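Local coordinates for protein 4-amino-4-deoxy-L-arabinose transferase or related glycosyltransferases of PMT family (Cupriavidus metallidurans, PDB 5EZM) that probably transfers 4-amino-4-deoxy-L-arabinose from a polyprenyl-phosphate carrier to lipid A as a zinc-containing membrane glycosyltransferase of the GT-C fold, at residues L164-G178 against W191-T205. Numbering follows the deposited sequence.
Sequences LAGVMSCVLAFMLMG and WMVACWAAMGVAILT. With DSL (mono-trans, octa-cis decaprenyl-phosphate), chain C; MPG ([(Z)-octadec-9-enyl] (2R)-2,3-bis(oxidanyl)propanoate), chain S.
Phe174 and Ala198 interlock by knobs-into-holes between helices 160-178 and 185-206, an antiparallel hairpin in the membrane domain of the GT-C fold; the axes of segments 164-178 and 191-205 come within 8.0 Å at 165°. Phe174 fills the hole among Trp191, Ala194, Cys195 and Ala198; its CG lies anti to the carbonyl carbon (chi1 -65°), which carries the ring across the interface, and Phe174 CD2 stands 3.3 Å from Ala194 O, near the ring plane. In return Ala198 CB enters among Val167, Cys170, Val171 and Phe174, 3.6 Å from Val171 CG2. Toward Thr205, Ala202 CB meets Leu164 CD1 at 3.7 Å and also touches Val167 CG2. At the other end Phe174 CD1 reaches the indole edge, 3.5 Å from Trp191 CZ3, the ring planes oblique at 39°. Met177 CB makes a CH-pi contact over the indole's five-membered ring, its sulfur more distantly above the six-membered one. A monoacylglycerol-like lipid (MPG) lies against the opposite face, toward the rim, and runs on past Ala194, Ala198 and Val201. Replacing Trp191 by an alanine would probably leave Met177 and the Phe174 ring without their aromatic partner and open a gap beside this lipid. A polyprenyl phosphate is bound beside the same helix pair, along Val171, Met175, Cys195, Trp196 and Met199. There Met199 CE lies 3.5 Å from DSL C27, and Met175 CB is equally close to DSL C23.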
loop_
_atom_site.group_PDB
_atom_site.type_symbol
_atom_site.label_atom_id
_atom_site.label_comp_id
_atom_site.label_asym_id
_atom_site.label_seq_id
_atom_site.Cartn_x
_atom_site.Cartn_y
_atom_site.Cartn_z
ATOM N N LEU A 164 -3.218 5.895 3.211
ATOM C CA LEU A 164 -4.600 6.213 3.551
ATOM C C LEU A 164 -5.083 5.391 4.739
ATOM O O LEU A 164 -5.861 5.886 5.562
ATOM C CB LEU A 164 -5.501 5.983 2.341
ATOM C CG LEU A 164 -6.976 6.325 2.547
ATOM C CD1 LEU A 164 -7.134 7.806 2.835
ATOM C CD2 LEU A 164 -7.800 5.917 1.337
ATOM N N ALA A 165 -4.622 4.143 4.856
ATOM C CA ALA A 165 -5.045 3.302 5.970
ATOM C C ALA A 165 -4.490 3.815 7.293
ATOM O O ALA A 165 -5.163 3.734 8.328
ATOM C CB ALA A 165 -4.614 1.857 5.731
ATOM N N GLY A 166 -3.266 4.343 7.280
ATOM C CA GLY A 166 -2.686 4.857 8.509
ATOM C C GLY A 166 -3.318 6.162 8.942
ATOM O O GLY A 166 -3.624 6.353 10.126
ATOM N N VAL A 167 -3.538 7.078 7.994
ATOM C CA VAL A 167 -4.149 8.348 8.375
ATOM C C VAL A 167 -5.607 8.145 8.781
ATOM O O VAL A 167 -6.098 8.785 9.722
ATOM C CB VAL A 167 -3.999 9.383 7.244
ATOM C CG1 VAL A 167 -2.534 9.723 7.047
ATOM C CG2 VAL A 167 -4.589 8.860 5.956
ATOM N N MET A 168 -6.318 7.238 8.104
ATOM C CA MET A 168 -7.690 6.953 8.511
ATOM C C MET A 168 -7.730 6.212 9.840
ATOM O O MET A 168 -8.671 6.395 10.625
ATOM C CB MET A 168 -8.417 6.165 7.423
ATOM C CG MET A 168 -8.774 7.005 6.203
ATOM S SD MET A 168 -9.934 6.190 5.087
ATOM C CE MET A 168 -11.383 6.068 6.135
ATOM N N SER A 169 -6.719 5.382 10.117
ATOM C CA SER A 169 -6.595 4.811 11.451
ATOM C C SER A 169 -6.392 5.903 12.490
ATOM O O SER A 169 -6.822 5.754 13.641
ATOM C CB SER A 169 -5.442 3.808 11.498
ATOM O OG SER A 169 -4.194 4.474 11.536
ATOM N N CYS A 170 -5.743 7.005 12.106
ATOM C CA CYS A 170 -5.701 8.162 12.993
ATOM C C CYS A 170 -7.079 8.799 13.141
ATOM O O CYS A 170 -7.420 9.296 14.219
ATOM C CB CYS A 170 -4.686 9.187 12.490
ATOM S SG CYS A 170 -2.973 8.760 12.855
ATOM N N VAL A 171 -7.885 8.799 12.075
ATOM C CA VAL A 171 -9.254 9.307 12.190
ATOM C C VAL A 171 -10.024 8.513 13.240
ATOM O O VAL A 171 -10.607 9.078 14.177
ATOM C CB VAL A 171 -9.969 9.263 10.827
ATOM C CG1 VAL A 171 -11.384 9.805 10.956
ATOM C CG2 VAL A 171 -9.190 10.043 9.782
ATOM N N LEU A 172 -10.028 7.184 13.100
ATOM C CA LEU A 172 -10.762 6.336 14.034
ATOM C C LEU A 172 -10.212 6.464 15.448
ATOM O O LEU A 172 -10.965 6.699 16.401
ATOM C CB LEU A 172 -10.708 4.882 13.570
ATOM C CG LEU A 172 -11.319 3.871 14.541
ATOM C CD1 LEU A 172 -12.811 4.104 14.666
ATOM C CD2 LEU A 172 -11.024 2.446 14.103
ATOM N N ALA A 173 -8.894 6.314 15.605
ATOM C CA ALA A 173 -8.298 6.331 16.939
ATOM C C ALA A 173 -8.519 7.668 17.629
ATOM O O ALA A 173 -8.843 7.711 18.822
ATOM C CB ALA A 173 -6.807 6.016 16.856
ATOM N N PHE A 174 -8.349 8.774 16.901
ATOM C CA PHE A 174 -8.563 10.082 17.511
ATOM C C PHE A 174 -10.028 10.283 17.873
ATOM O O PHE A 174 -10.340 10.878 18.912
ATOM C CB PHE A 174 -8.079 11.192 16.577
ATOM C CG PHE A 174 -6.595 11.176 16.329
ATOM C CD1 PHE A 174 -5.742 10.485 17.177
ATOM C CD2 PHE A 174 -6.053 11.847 15.246
ATOM C CE1 PHE A 174 -4.380 10.466 16.946
ATOM C CE2 PHE A 174 -4.692 11.832 15.010
ATOM C CZ PHE A 174 -3.854 11.141 15.861
ATOM N N MET A 175 -10.941 9.786 17.034
ATOM C CA MET A 175 -12.358 9.858 17.376
ATOM C C MET A 175 -12.655 9.083 18.654
ATOM O O MET A 175 -13.418 9.552 19.508
ATOM C CB MET A 175 -13.205 9.333 16.220
ATOM C CG MET A 175 -14.686 9.185 16.541
ATOM S SD MET A 175 -15.492 10.745 16.963
ATOM C CE MET A 175 -17.205 10.227 17.027
ATOM N N LEU A 176 -12.056 7.899 18.812
ATOM C CA LEU A 176 -12.286 7.125 20.029
ATOM C C LEU A 176 -11.677 7.811 21.246
ATOM O O LEU A 176 -12.282 7.820 22.324
ATOM C CB LEU A 176 -11.728 5.711 19.875
ATOM C CG LEU A 176 -12.352 4.848 18.776
ATOM C CD1 LEU A 176 -11.794 3.432 18.818
ATOM C CD2 LEU A 176 -13.866 4.833 18.884
ATOM N N MET A 177 -10.484 8.394 21.096
ATOM C CA MET A 177 -9.857 9.099 22.211
ATOM C C MET A 177 -10.689 10.299 22.642
ATOM O O MET A 177 -10.813 10.580 23.841
ATOM C CB MET A 177 -8.446 9.548 21.831
ATOM C CG MET A 177 -7.460 8.422 21.557
ATOM S SD MET A 177 -7.055 7.452 23.022
ATOM C CE MET A 177 -6.378 8.710 24.105
ATOM N N GLY A 178 -11.269 11.018 21.678
ATOM C CA GLY A 178 -12.033 12.211 21.999
ATOM C C GLY A 178 -13.383 11.944 22.628
ATOM O O GLY A 178 -13.959 12.851 23.235
ATOM N N TRP A 191 -8.508 16.007 20.685
ATOM C CA TRP A 191 -8.649 14.788 19.899
ATOM C C TRP A 191 -9.612 14.978 18.738
ATOM O O TRP A 191 -9.489 14.290 17.718
ATOM C CB TRP A 191 -9.107 13.633 20.784
ATOM C CG TRP A 191 -8.073 13.177 21.758
ATOM C CD1 TRP A 191 -8.143 13.240 23.118
ATOM C CD2 TRP A 191 -6.804 12.592 21.448
ATOM N NE1 TRP A 191 -6.998 12.726 23.675
ATOM C CE2 TRP A 191 -6.159 12.321 22.671
ATOM C CE3 TRP A 191 -6.151 12.268 20.254
ATOM C CZ2 TRP A 191 -4.893 11.742 22.735
ATOM C CZ3 TRP A 191 -4.895 11.690 20.320
ATOM C CH2 TRP A 191 -4.280 11.434 21.552
ATOM N N MET A 192 -10.571 15.898 18.865
ATOM C CA MET A 192 -11.500 16.127 17.765
ATOM C C MET A 192 -10.850 16.909 16.632
ATOM O O MET A 192 -11.016 16.553 15.459
ATOM C CB MET A 192 -12.754 16.840 18.268
ATOM C CG MET A 192 -13.802 15.883 18.803
ATOM S SD MET A 192 -14.029 14.464 17.707
ATOM C CE MET A 192 -13.416 13.137 18.739
ATOM N N VAL A 193 -10.102 17.971 16.952
ATOM C CA VAL A 193 -9.354 18.665 15.907
ATOM C C VAL A 193 -8.289 17.746 15.324
ATOM O O VAL A 193 -7.975 17.823 14.131
ATOM C CB VAL A 193 -8.749 19.982 16.440
ATOM C CG1 VAL A 193 -7.708 19.715 17.507
ATOM C CG2 VAL A 193 -8.142 20.789 15.300
ATOM N N ALA A 194 -7.730 16.849 16.143
ATOM C CA ALA A 194 -6.811 15.850 15.610
ATOM C C ALA A 194 -7.521 14.931 14.626
ATOM O O ALA A 194 -6.956 14.552 13.592
ATOM C CB ALA A 194 -6.193 15.048 16.753
ATOM N N CYS A 195 -8.770 14.574 14.929
ATOM C CA CYS A 195 -9.544 13.713 14.042
ATOM C C CYS A 195 -9.824 14.405 12.714
ATOM O O CYS A 195 -9.542 13.853 11.642
ATOM C CB CYS A 195 -10.847 13.307 14.731
ATOM S SG CYS A 195 -11.970 12.329 13.724
ATOM N N TRP A 196 -10.370 15.625 12.768
ATOM C CA TRP A 196 -10.653 16.366 11.542
ATOM C C TRP A 196 -9.385 16.612 10.736
ATOM O O TRP A 196 -9.397 16.525 9.502
ATOM C CB TRP A 196 -11.340 17.687 11.875
ATOM C CG TRP A 196 -12.766 17.523 12.274
ATOM C CD1 TRP A 196 -13.252 17.365 13.540
ATOM C CD2 TRP A 196 -13.902 17.512 11.403
ATOM N NE1 TRP A 196 -14.621 17.253 13.511
ATOM C CE2 TRP A 196 -15.045 17.339 12.211
ATOM C CE3 TRP A 196 -14.065 17.631 10.019
ATOM C CZ2 TRP A 196 -16.330 17.279 11.680
ATOM C CZ3 TRP A 196 -15.342 17.570 9.496
ATOM C CH2 TRP A 196 -16.458 17.397 10.324
ATOM N N ALA A 197 -8.280 16.923 11.418
ATOM C CA ALA A 197 -7.007 17.094 10.730
ATOM C C ALA A 197 -6.599 15.818 10.008
ATOM O O ALA A 197 -6.167 15.860 8.848
ATOM C CB ALA A 197 -5.928 17.519 11.727
ATOM N N ALA A 198 -6.735 14.669 10.679
ATOM C CA ALA A 198 -6.427 13.398 10.033
ATOM C C ALA A 198 -7.300 13.180 8.805
ATOM O O ALA A 198 -6.821 12.698 7.772
ATOM C CB ALA A 198 -6.592 12.247 11.026
ATOM N N MET A 199 -8.585 13.538 8.892
ATOM C CA MET A 199 -9.449 13.451 7.718
ATOM C C MET A 199 -8.941 14.345 6.596
ATOM O O MET A 199 -8.997 13.970 5.418
ATOM C CB MET A 199 -10.888 13.813 8.086
ATOM C CG MET A 199 -11.660 12.669 8.725
ATOM S SD MET A 199 -13.413 13.023 8.938
ATOM C CE MET A 199 -13.346 14.241 10.249
ATOM N N GLY A 200 -8.431 15.528 6.945
ATOM C CA GLY A 200 -7.852 16.396 5.933
ATOM C C GLY A 200 -6.662 15.763 5.238
ATOM O O GLY A 200 -6.574 15.757 4.004
ATOM N N VAL A 201 -5.730 15.214 6.022
ATOM C CA VAL A 201 -4.581 14.527 5.437
ATOM C C VAL A 201 -5.046 13.387 4.538
ATOM O O VAL A 201 -4.488 13.161 3.456
ATOM C CB VAL A 201 -3.637 14.025 6.545
ATOM C CG1 VAL A 201 -2.449 13.294 5.936
ATOM C CG2 VAL A 201 -3.171 15.181 7.419
ATOM N N ALA A 202 -6.084 12.661 4.965
ATOM C CA ALA A 202 -6.595 11.556 4.160
ATOM C C ALA A 202 -7.140 12.054 2.828
ATOM O O ALA A 202 -6.926 11.424 1.783
ATOM C CB ALA A 202 -7.671 10.793 4.932
ATOM N N ILE A 203 -7.851 13.185 2.843
ATOM C CA ILE A 203 -8.334 13.766 1.594
ATOM C C ILE A 203 -7.160 14.142 0.703
ATOM O O ILE A 203 -7.182 13.907 -0.512
ATOM C CB ILE A 203 -9.247 14.975 1.878
ATOM C CG1 ILE A 203 -10.496 14.531 2.644
ATOM C CG2 ILE A 203 -9.625 15.672 0.580
ATOM C CD1 ILE A 203 -11.459 15.659 2.967
ATOM N N LEU A 204 -6.105 14.711 1.294
ATOM C CA LEU A 204 -4.885 14.992 0.543
ATOM C C LEU A 204 -4.115 13.734 0.175
ATOM O O LEU A 204 -3.090 13.837 -0.506
ATOM C CB LEU A 204 -3.979 15.932 1.337
ATOM C CG LEU A 204 -4.457 17.379 1.451
ATOM C CD1 LEU A 204 -3.514 18.190 2.326
ATOM C CD2 LEU A 204 -4.580 17.999 0.071
ATOM N N THR A 205 -4.566 12.560 0.608
ATOM C CA THR A 205 -3.922 11.301 0.260
ATOM C C THR A 205 -4.637 10.573 -0.873
ATOM O O THR A 205 -3.987 10.104 -1.812
ATOM C CB THR A 205 -3.839 10.394 1.493
ATOM O OG1 THR A 205 -2.946 10.976 2.452
ATOM C CG2 THR A 205 -3.338 9.008 1.108
HETATM C C21 DSL C . -16.248 6.867 12.628
HETATM C C22 DSL C . -15.440 8.151 12.707
HETATM C C23 DSL C . -13.949 8.092 13.016
HETATM C C24 DSL C . -16.044 9.332 12.504
HETATM C C25 DSL C . -15.229 10.649 12.579
HETATM C C26 DSL C . -15.633 11.537 11.370
HETATM C C27 DSL C . -16.144 12.927 11.882
HETATM C C28 DSL C . -15.667 13.466 13.253
HETATM C C29 DSL C . -16.997 13.649 11.129
HETATM C C30 DSL C . -17.471 13.107 9.755
HETATM C C31 DSL C . -18.887 13.680 9.412
HETATM C C32 DSL C . -18.868 14.330 7.983
HETATM C C33 DSL C . -18.310 15.752 7.786
HETATM C C34 DSL C . -19.356 13.644 6.921
HETATM C C2 MPG S . -1.460 12.651 11.355
HETATM C C3 MPG S . -2.663 13.514 10.992
HETATM C C4 MPG S . -2.956 14.621 11.998
HETATM C C5 MPG S . -2.003 14.605 13.205
HETATM C C6 MPG S . -2.564 15.388 14.402
HETATM C C7 MPG S . -2.057 14.851 15.756
HETATM C C8 MPG S . -2.455 15.788 16.921
HETATM C C9 MPG S . -2.460 15.091 18.305
HETATM C C10 MPG S . -3.221 15.944 19.360
HETATM C C11 MPG S . -3.070 15.412 20.800
HETATM C C12 MPG S . -4.096 16.075 21.780
HETATM C C13 MPG S . -3.990 15.511 23.210
HETATM C C14 MPG S . -5.166 15.985 24.119
HETATM C C1 MPG S . -1.039 11.720 10.214
#